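Local coordinates for penicillin-binding protein 1A (Mycobacterium tuberculosis, PDB 5CXW) that polymerises glycan strands and cross-links their peptides in cell-wall peptidoglycan, its penicillin-sensitive transpeptidase domain being captured here as an acyl-enzyme with penicillin V, at residues 95-100 / 148-153; 154-159 / 201-206; 271-276 / 289-294. All blocks are in the same frame, centred on the assembly; numbering follows the deposited sequence.

In the fold
All three contacts lie in the transpeptidase domain, and none nests in or crosses another: each closes its loop before the next opens. From the N terminus, interaction 1 closes first, bringing the turn that leads into helix 100-109 against the junction of helices 143-149 and 152-161. Interaction 2 starts directly afterwards on helix 152-161 and draws in 201-206, whose Gly205 O probably takes hydrogen bonds from the backbone N of Thr95 and of Gly96. Interaction 3 closes the shortest loop, setting 271-276 against edge strand 289-296 of the antiparallel sheet. Interactions 1 and 3 share the bound penicillin and touch directly, Ser150 to Lys291; the centres of interactions 2 and 3 lie about 17 Å apart.

Interaction 1 (95-100 / 148-153); sequences TGSSFK and KMSLNT. With 35P ((2R,4S)-5,5-dimethyl-2-{(1R)-2-oxo-1-[(phenoxyacetyl)amino]ethyl}-1,3-thiazolidine-4-carboxylic acid), chain C.
The SxxK motif of the transpeptidase active site meets the turn between helices 143-149 and 152-161 here, and Lys100 makes the connection. Its chain, extended beyond CG, carries NZ to two acceptors across the contact. Lys100 NZ donates to Ser150 OG at 2.9 Å; Asn152 OD1 lies 3.0 Å from Lys100 NZ and receives it in the carbonyl plane, on a lone pair, at a C=O...N angle of 145°. The lysine and asparagine side chains cross at about a right angle. A weak bond also runs from Lys100 NZ back to Ser97 OG.

Ser97 OG is joined covalently to C6 of the opened penicillin, 1.3 Å away, and the backbone N of Ser97 donates to O17 of the acyl group at 2.7 Å. Ser150 ends its helix in a Schellman motif. Its OG, turned anti to the backbone N (chi1 -153°), receives N7 of the drug at 3.0 Å and is also hydrogen-bonded to Lys291 NZ. The other arm of the amide, Asn152 ND2, makes a weak bond to O18 of the drug's side chain. Acylated serine, lysine and the Ser-Leu-Asn turn together form the paired SxxK and SxN motifs of penicillin-binding proteins.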
loop_
_atom_site.group_PDB
_atom_site.type_symbol
_atom_site.label_atom_id
_atom_site.label_comp_id
_atom_site.label_asym_id
_atom_site.label_seq_id
_atom_site.Cartn_x
_atom_site.Cartn_y
_atom_site.Cartn_z
ATOM N N THR A 95 8.639 -0.535 -3.373
ATOM C CA THR A 95 7.642 0.383 -2.767
ATOM C C THR A 95 8.166 1.734 -2.331
ATOM O O THR A 95 7.354 2.660 -1.999
ATOM C CB THR A 95 7.008 -0.309 -1.541
ATOM O OG1 THR A 95 8.055 -0.723 -0.666
ATOM C CG2 THR A 95 6.215 -1.494 -1.996
ATOM N N GLY A 96 9.514 1.866 -2.262
ATOM C CA GLY A 96 10.110 3.082 -1.814
ATOM C C GLY A 96 9.593 3.433 -0.431
ATOM O O GLY A 96 9.350 2.552 0.390
ATOM N N SER A 97 9.406 4.731 -0.204
ATOM C CA SER A 97 9.102 5.251 1.123
ATOM C C SER A 97 7.742 4.846 1.646
ATOM O O SER A 97 7.478 5.073 2.834
ATOM C CB SER A 97 9.170 6.750 1.131
ATOM O OG SER A 97 10.514 7.201 0.866
ATOM N N SER A 98 6.889 4.231 0.830
ATOM C CA SER A 98 5.608 3.772 1.347
ATOM C C SER A 98 5.817 2.645 2.356
ATOM O O SER A 98 4.920 2.349 3.162
ATOM C CB SER A 98 4.646 3.382 0.236
ATOM O OG SER A 98 5.086 2.286 -0.533
ATOM N N PHE A 99 7.011 2.029 2.335
ATOM C CA PHE A 99 7.298 0.942 3.242
ATOM C C PHE A 99 7.711 1.460 4.637
ATOM O O PHE A 99 7.732 0.658 5.620
ATOM C CB PHE A 99 8.409 0.054 2.692
ATOM C CG PHE A 99 8.137 -1.409 2.912
ATOM C CD1 PHE A 99 7.144 -2.020 2.193
ATOM C CD2 PHE A 99 8.832 -2.150 3.840
ATOM C CE1 PHE A 99 6.830 -3.323 2.389
ATOM C CE2 PHE A 99 8.531 -3.499 4.010
ATOM C CZ PHE A 99 7.529 -4.070 3.301
ATOM N N LYS A 100 7.984 2.776 4.778
ATOM C CA LYS A 100 8.424 3.303 6.051
ATOM C C LYS A 100 7.419 3.073 7.182
ATOM O O LYS A 100 7.802 3.046 8.367
ATOM C CB LYS A 100 8.712 4.830 5.982
ATOM C CG LYS A 100 9.946 5.163 5.181
ATOM C CD LYS A 100 10.181 6.646 5.019
ATOM C CE LYS A 100 11.389 6.828 4.148
ATOM N NZ LYS A 100 11.543 8.203 3.820
ATOM N N LYS A 148 6.149 12.275 7.664
ATOM C CA LYS A 148 5.490 13.275 6.779
ATOM C C LYS A 148 6.500 13.808 5.763
ATOM O O LYS A 148 6.216 13.877 4.568
ATOM C CB LYS A 148 4.858 14.374 7.625
ATOM C CG LYS A 148 4.192 15.468 6.800
ATOM C CD LYS A 148 3.567 16.548 7.680
ATOM C CE LYS A 148 4.544 17.364 8.486
ATOM N NZ LYS A 148 3.790 18.193 9.511
ATOM N N MET A 149 7.681 14.212 6.229
ATOM C CA MET A 149 8.689 14.779 5.318
ATOM C C MET A 149 9.408 13.712 4.501
ATOM O O MET A 149 10.155 14.022 3.558
ATOM C CB MET A 149 9.716 15.588 6.118
ATOM C CG MET A 149 9.130 16.832 6.716
ATOM S SD MET A 149 10.370 17.666 7.767
ATOM C CE MET A 149 11.487 18.178 6.484
ATOM N N SER A 150 9.173 12.468 4.877
ATOM C CA SER A 150 9.736 11.272 4.267
ATOM C C SER A 150 11.258 11.299 4.245
ATOM O O SER A 150 11.895 11.252 3.201
ATOM C CB SER A 150 9.124 10.993 2.906
ATOM O OG SER A 150 9.228 9.582 2.685
ATOM N N LEU A 151 11.800 11.438 5.449
ATOM C CA LEU A 151 13.249 11.500 5.574
ATOM C C LEU A 151 13.874 10.119 5.610
ATOM O O LEU A 151 13.694 9.396 6.580
ATOM C CB LEU A 151 13.634 12.337 6.782
ATOM C CG LEU A 151 13.014 13.750 6.775
ATOM C CD1 LEU A 151 13.393 14.432 8.088
ATOM C CD2 LEU A 151 13.439 14.534 5.589
ATOM N N ASN A 152 14.628 9.769 4.581
ATOM C CA ASN A 152 15.327 8.471 4.500
ATOM C C ASN A 152 16.310 8.300 5.658
ATOM O O ASN A 152 16.447 7.206 6.224
ATOM C CB ASN A 152 16.097 8.339 3.217
ATOM C CG ASN A 152 15.240 8.050 2.028
ATOM O OD1 ASN A 152 14.000 8.141 2.041
ATOM N ND2 ASN A 152 15.944 7.705 0.905
ATOM N N THR A 153 17.037 9.367 5.972
ATOM C CA THR A 153 18.121 9.268 6.958
ATOM C C THR A 153 17.492 8.939 8.332
ATOM O O THR A 153 17.943 8.019 9.057
ATOM C CB THR A 153 18.886 10.579 7.015
ATOM O OG1 THR A 153 17.963 11.620 7.284
ATOM C CG2 THR A 153 19.654 10.845 5.725
HETATM C C24 35P C . 17.321 9.160 -5.048
HETATM C C23 35P C . 17.921 9.399 -6.282
HETATM C C22 35P C . 17.151 9.482 -7.421
HETATM C C21 35P C . 15.772 9.342 -7.364
HETATM C C20 35P C . 15.154 9.111 -6.154
HETATM C C19 35P C . 15.937 9.030 -4.977
HETATM O O1 35P C . 15.391 8.819 -3.735
HETATM C C2 35P C . 13.980 8.936 -3.578
HETATM C C3 35P C . 13.657 8.963 -2.109
HETATM O O18 35P C . 14.485 9.369 -1.307
HETATM N N4 35P C . 12.436 8.545 -1.813
HETATM C C5 35P C . 11.935 8.565 -0.447
HETATM C C6 35P C . 10.870 7.550 -0.356
HETATM O O17 35P C . 10.238 7.080 -1.324
HETATM C C8 35P C . 11.322 9.961 0.009
HETATM N N7 35P C . 9.924 9.740 -0.222
HETATM S S11 35P C . 11.703 11.378 -0.872
HETATM C C10 35P C . 10.162 11.651 -1.611
HETATM C C12 35P C . 10.327 12.013 -3.086
HETATM C C15 35P C . 9.371 12.762 -0.973
HETATM C C9 35P C . 9.465 10.292 -1.475
HETATM C C13 35P C . 7.972 10.213 -1.529
HETATM O O14 35P C . 7.368 10.187 -0.413
HETATM O O16 35P C . 7.444 10.128 -2.658
#

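Interaction 2 (154-159 / 201-206)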
loop_
_atom_site.group_PDB
_atom_site.type_symbol
_atom_site.label_atom_id
_atom_site.label_comp_id
_atom_site.label_asym_id
_atom_site.label_seq_id
_atom_site.Cartn_x
_atom_site.Cartn_y
_atom_site.Cartn_z
ATOM N N SER A 154 16.432 9.656 8.691
ATOM C CA SER A 154 15.802 9.467 9.994
ATOM C C SER A 154 15.227 8.060 10.129
ATOM O O SER A 154 15.344 7.413 11.176
ATOM C CB SER A 154 14.640 10.462 10.101
ATOM O OG SER A 154 15.074 11.815 9.938
ATOM N N TYR A 155 14.608 7.573 9.053
ATOM C CA TYR A 155 13.970 6.235 9.064
ATOM C C TYR A 155 15.049 5.131 9.096
ATOM O O TYR A 155 14.815 4.068 9.648
ATOM C CB TYR A 155 12.874 6.084 7.957
ATOM C CG TYR A 155 11.580 6.451 8.643
ATOM C CD1 TYR A 155 11.253 7.777 8.939
ATOM C CD2 TYR A 155 10.749 5.483 9.122
ATOM C CE1 TYR A 155 10.125 8.102 9.705
ATOM C CE2 TYR A 155 9.632 5.749 9.890
ATOM C CZ TYR A 155 9.308 7.062 10.188
ATOM O OH TYR A 155 8.249 7.339 10.999
ATOM N N TYR A 156 16.190 5.348 8.438
ATOM C CA TYR A 156 17.339 4.419 8.581
ATOM C C TYR A 156 17.792 4.359 10.030
ATOM O O TYR A 156 17.958 3.261 10.591
ATOM C CB TYR A 156 18.496 4.836 7.690
ATOM C CG TYR A 156 18.944 3.798 6.715
ATOM C CD1 TYR A 156 18.312 3.659 5.519
ATOM C CD2 TYR A 156 20.027 2.969 6.975
ATOM C CE1 TYR A 156 18.690 2.705 4.596
ATOM C CE2 TYR A 156 20.468 2.056 6.037
ATOM C CZ TYR A 156 19.772 1.907 4.863
ATOM O OH TYR A 156 20.225 1.018 3.888
ATOM N N ARG A 157 17.973 5.506 10.688
ATOM C CA ARG A 157 18.353 5.515 12.079
ATOM C C ARG A 157 17.271 4.871 12.960
ATOM O O ARG A 157 17.602 4.215 13.975
ATOM C CB ARG A 157 18.666 6.930 12.602
ATOM C CG ARG A 157 19.892 7.577 12.020
ATOM C CD ARG A 157 20.249 8.824 12.805
ATOM N NE ARG A 157 21.562 9.371 12.378
ATOM C CZ ARG A 157 21.741 10.192 11.322
ATOM N NH1 ARG A 157 20.740 10.687 10.653
ATOM N NH2 ARG A 157 22.986 10.561 10.980
ATOM N N LEU A 158 16.004 5.114 12.655
ATOM C CA LEU A 158 14.965 4.509 13.445
ATOM C C LEU A 158 15.024 2.967 13.328
ATOM O O LEU A 158 14.951 2.254 14.357
ATOM C CB LEU A 158 13.610 4.979 13.021
ATOM C CG LEU A 158 12.444 4.388 13.791
ATOM C CD1 LEU A 158 12.467 4.661 15.291
ATOM C CD2 LEU A 158 11.139 4.885 13.170
ATOM N N MET A 159 15.170 2.477 12.109
ATOM C CA MET A 159 15.307 1.021 11.899
ATOM C C MET A 159 16.493 0.473 12.667
ATOM O O MET A 159 16.378 -0.597 13.282
ATOM C CB MET A 159 15.439 0.712 10.409
ATOM C CG MET A 159 15.940 -0.707 10.106
ATOM S SD MET A 159 16.159 -0.922 8.368
ATOM C CE MET A 159 17.652 0.092 8.140
ATOM N N GLY A 201 18.040 -1.986 3.325
ATOM C CA GLY A 201 17.200 -1.330 2.323
ATOM C C GLY A 201 15.685 -1.533 2.433
ATOM O O GLY A 201 14.922 -0.848 1.781
ATOM N N ILE A 202 15.299 -2.492 3.265
ATOM C CA ILE A 202 13.894 -2.784 3.487
ATOM C C ILE A 202 13.165 -1.491 3.859
ATOM O O ILE A 202 12.025 -1.316 3.438
ATOM C CB ILE A 202 13.686 -3.877 4.523
ATOM C CG1 ILE A 202 12.172 -4.230 4.589
ATOM C CG2 ILE A 202 14.211 -3.486 5.937
ATOM C CD1 ILE A 202 11.837 -5.482 5.331
ATOM N N VAL A 203 13.749 -0.645 4.706
ATOM C CA VAL A 203 13.005 0.527 5.198
ATOM C C VAL A 203 12.743 1.548 4.101
ATOM O O VAL A 203 11.824 2.376 4.215
ATOM C CB VAL A 203 13.697 1.184 6.444
ATOM C CG1 VAL A 203 15.064 1.829 6.092
ATOM C CG2 VAL A 203 12.770 2.185 7.133
ATOM N N LEU A 204 13.558 1.519 3.059
ATOM C CA LEU A 204 13.359 2.342 1.895
ATOM C C LEU A 204 12.659 1.619 0.762
ATOM O O LEU A 204 12.765 2.049 -0.406
ATOM C CB LEU A 204 14.690 2.911 1.472
ATOM C CG LEU A 204 15.433 3.714 2.577
ATOM C CD1 LEU A 204 16.756 4.248 2.062
ATOM C CD2 LEU A 204 14.606 4.809 3.178
ATOM N N GLY A 205 11.951 0.542 1.095
ATOM C CA GLY A 205 11.102 -0.136 0.174
ATOM C C GLY A 205 11.805 -0.774 -0.992
ATOM O O GLY A 205 11.249 -0.775 -2.090
ATOM N N GLN A 206 13.015 -1.292 -0.783
ATOM C CA GLN A 206 13.821 -1.830 -1.854
ATOM C C GLN A 206 13.430 -3.271 -2.256
ATOM O O GLN A 206 13.772 -3.686 -3.353
ATOM C CB GLN A 206 15.321 -1.700 -1.546
ATOM C CG GLN A 206 15.764 -0.262 -1.200
ATOM C CD GLN A 206 16.444 0.500 -2.347
ATOM O OE1 GLN A 206 16.140 0.305 -3.535
ATOM N NE2 GLN A 206 17.391 1.406 -1.983
#
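Val203 points at helix 152-161 and enters between Tyr155 and Met159, its two methyls serving different neighbours. Aliphatic contacts make up much of the interface. CG2, anti to the backbone N, comes within 4.0 Å of Tyr155 CB and lies at the edge of that ring, near its plane, while the ring itself leads away and its hydroxyl is hydrogen-bonded to Ile143 O. CG1 takes the place between the backbone N and the carbonyl carbon (chi1 67°), which turns it to the thioether: Met159 CE and Val203 CG1 are 3.7 Å apart. Beyond it, Ile202 CG2 reaches Met159 SD at 4.0 Å.

Aromatic contacts centre on Tyr156. Val203 CG1 approaches its CD1 obliquely, at 3.8 Å. Leu204 meets this ring at its edge, with CD1 3.5 Å from Tyr156 CE1 and CG in the ring plane, the two side chains crossing at about a right angle. One face is touched by Met159 CE, which sits 3.9 Å above the plane and is offset toward the rim. The bend of the methionine at chi3 (73°) turns this methyl back over Tyr156, one turn earlier in the helix, so that it bridges the tyrosine and Val203.

Outside the pair, Ala103 of helix 100-109 packs on Val203. The interface thus joins helix 152-161 to the segment before strand 208-209 through mostly buried side chains, Leu204 lying about 5 Å from the side chain of Ser97. With carbon and sulfur doing the touching and no polar pair between the segments, the fit rests on shape and burial of apolar surface.

Interaction 3 (271-276 / 289-294); sequences EPIAGY and AAKTGT. With 35P ((2R,4S)-5,5-dimethyl-2-{(1R)-2-oxo-1-[(phenoxyacetyl)amino]ethyl}-1,3-thiazolidine-4-carboxylic acid), chain C.
A buried backbone oxygen with no polar partner in the model, Ala290 O, faces the aliphatic side chain of Ile273. It lies near the start of strand 289-296, an edge strand of the antiparallel sheet that carries the KTG motif of penicillin-binding proteins, Lys291-Thr292-Gly293. Ile273 wraps round this oxygen: its CB lies 3.1 Å from Ala290 O, while CG2, anti to the backbone N, and CD1 approach the same atom from two branches. The extended end of the isoleucine (chi2 180°) continues to Lys291, where its CD1 comes within 4.0 Å of Lys291 CD, the two side chains crossing at a slant. Next to it, the methyls of Ala274 and Ala290 meet, CB to CB, at 4.3 Å. Hydrocarbon thus does the touching, partly against a carbonyl oxygen that it leaves without a polar partner. The strand pairs with 303-312 through Lys291 with Val309 and Gly293 with Trp307.

Bends at chi2 and chi4 fold the Lys291 chain so that NZ donates to Thr292 O at 2.8 Å, tilted 24° from the carbonyl plane. Further along, the strand grips the penicillin through both backbone groups of Thr294. Its N donates almost straight (176°) to the acyl oxygen O17, completing the oxyanion hole with Ser97 N, and Thr294 O accepts N4 of the drug at 3.0 Å. The drug's carboxylate is divided between two threonines: Thr292 OG1 meets O14 at a very short 2.5 Å, and Thr294 OG1 holds O16 at 2.6 Å.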
loop_
_atom_site.group_PDB
_atom_site.type_symbol
_atom_site.label_atom_id
_atom_site.label_comp_id
_atom_site.label_asym_id
_atom_site.label_seq_id
_atom_site.Cartn_x
_atom_site.Cartn_y
_atom_site.Cartn_z
ATOM N N GLU A 271 -2.075 11.081 9.039
ATOM C CA GLU A 271 -3.242 11.981 8.738
ATOM C C GLU A 271 -2.897 13.197 7.917
ATOM O O GLU A 271 -3.636 13.520 7.002
ATOM C CB GLU A 271 -3.976 12.390 9.992
ATOM C CG GLU A 271 -4.962 11.357 10.489
ATOM C CD GLU A 271 -5.733 11.843 11.713
ATOM O OE1 GLU A 271 -5.227 11.683 12.816
ATOM O OE2 GLU A 271 -6.823 12.391 11.584
ATOM N N PRO A 272 -1.762 13.878 8.213
ATOM C CA PRO A 272 -1.503 15.128 7.473
ATOM C C PRO A 272 -0.934 14.884 6.059
ATOM O O PRO A 272 -0.576 15.840 5.358
ATOM C CB PRO A 272 -0.441 15.833 8.311
ATOM C CG PRO A 272 0.127 14.819 9.220
ATOM C CD PRO A 272 -0.902 13.730 9.414
ATOM N N ILE A 273 -0.600 13.613 5.744
ATOM C CA ILE A 273 0.248 13.364 4.548
ATOM C C ILE A 273 -0.469 13.536 3.214
ATOM O O ILE A 273 0.150 14.007 2.303
ATOM C CB ILE A 273 1.022 12.011 4.675
ATOM C CG1 ILE A 273 1.871 12.074 5.938
ATOM C CG2 ILE A 273 1.814 11.668 3.419
ATOM C CD1 ILE A 273 2.693 10.808 6.216
ATOM N N ALA A 274 -1.750 13.226 3.073
ATOM C CA ALA A 274 -2.391 13.480 1.774
ATOM C C ALA A 274 -2.298 14.986 1.378
ATOM O O ALA A 274 -2.000 15.354 0.254
ATOM C CB ALA A 274 -3.825 13.008 1.828
ATOM N N GLY A 275 -2.561 15.831 2.348
ATOM C CA GLY A 275 -2.440 17.271 2.133
ATOM C C GLY A 275 -1.035 17.775 1.942
ATOM O O GLY A 275 -0.777 18.574 1.069
ATOM N N TYR A 276 -0.114 17.270 2.745
ATOM C CA TYR A 276 1.290 17.580 2.602
ATOM C C TYR A 276 1.829 17.199 1.231
ATOM O O TYR A 276 2.740 17.859 0.707
ATOM C CB TYR A 276 2.079 16.926 3.716
ATOM C CG TYR A 276 3.527 17.283 3.761
ATOM C CD1 TYR A 276 3.931 18.430 4.395
ATOM C CD2 TYR A 276 4.469 16.490 3.150
ATOM C CE1 TYR A 276 5.276 18.791 4.427
ATOM C CE2 TYR A 276 5.825 16.857 3.155
ATOM C CZ TYR A 276 6.212 17.982 3.802
ATOM O OH TYR A 276 7.554 18.376 3.818
ATOM N N ALA A 289 -5.481 8.932 5.834
ATOM C CA ALA A 289 -4.160 8.613 6.328
ATOM C C ALA A 289 -3.423 8.042 5.149
ATOM O O ALA A 289 -3.902 7.061 4.543
ATOM C CB ALA A 289 -4.288 7.576 7.465
ATOM N N ALA A 290 -2.271 8.589 4.772
ATOM C CA ALA A 290 -1.622 8.217 3.536
ATOM C C ALA A 290 -0.120 8.283 3.594
ATOM O O ALA A 290 0.459 8.921 4.532
ATOM C CB ALA A 290 -2.165 9.118 2.413
ATOM N N LYS A 291 0.527 7.669 2.618
ATOM C CA LYS A 291 1.984 7.747 2.505
ATOM C C LYS A 291 2.373 7.581 1.035
ATOM O O LYS A 291 1.948 6.654 0.393
ATOM C CB LYS A 291 2.689 6.706 3.381
ATOM C CG LYS A 291 4.216 6.849 3.348
ATOM C CD LYS A 291 4.728 8.085 4.107
ATOM C CE LYS A 291 6.233 8.305 3.881
ATOM N NZ LYS A 291 6.514 8.886 2.564
ATOM N N THR A 292 3.212 8.496 0.568
ATOM C CA THR A 292 3.759 8.440 -0.766
ATOM C C THR A 292 5.056 7.619 -0.788
ATOM O O THR A 292 5.741 7.430 0.253
ATOM C CB THR A 292 4.133 9.831 -1.270
ATOM O OG1 THR A 292 4.928 10.484 -0.285
ATOM C CG2 THR A 292 2.860 10.644 -1.635
ATOM N N GLY A 293 5.446 7.202 -1.982
ATOM C CA GLY A 293 6.770 6.629 -2.213
ATOM C C GLY A 293 7.292 6.960 -3.587
ATOM O O GLY A 293 6.504 7.048 -4.507
ATOM N N THR A 294 8.608 7.103 -3.729
ATOM C CA THR A 294 9.226 7.330 -5.032
ATOM C C THR A 294 10.584 6.614 -5.012
ATOM O O THR A 294 11.395 6.875 -4.139
ATOM C CB THR A 294 9.489 8.810 -5.292
ATOM O OG1 THR A 294 8.309 9.622 -5.096
ATOM C CG2 THR A 294 9.955 8.974 -6.734
HETATM C C24 35P C . 17.321 9.160 -5.048
HETATM C C23 35P C . 17.921 9.399 -6.282
HETATM C C22 35P C . 17.151 9.482 -7.421
HETATM C C21 35P C . 15.772 9.342 -7.364
HETATM C C20 35P C . 15.154 9.111 -6.154
HETATM C C19 35P C . 15.937 9.030 -4.977
HETATM O O1 35P C . 15.391 8.819 -3.735
HETATM C C2 35P C . 13.980 8.936 -3.578
HETATM C C3 35P C . 13.657 8.963 -2.109
HETATM O O18 35P C . 14.485 9.369 -1.307
HETATM N N4 35P C . 12.436 8.545 -1.813
HETATM C C5 35P C . 11.935 8.565 -0.447
HETATM C C6 35P C . 10.870 7.550 -0.356
HETATM O O17 35P C . 10.238 7.080 -1.324
HETATM C C8 35P C . 11.322 9.961 0.009
HETATM N N7 35P C . 9.924 9.740 -0.222
HETATM S S11 35P C . 11.703 11.378 -0.872
HETATM C C10 35P C . 10.162 11.651 -1.611
HETATM C C12 35P C . 10.327 12.013 -3.086
HETATM C C15 35P C . 9.371 12.762 -0.973
HETATM C C9 35P C . 9.465 10.292 -1.475
HETATM C C13 35P C . 7.972 10.213 -1.529
HETATM O O14 35P C . 7.368 10.187 -0.413
HETATM O O16 35P C . 7.444 10.128 -2.658
#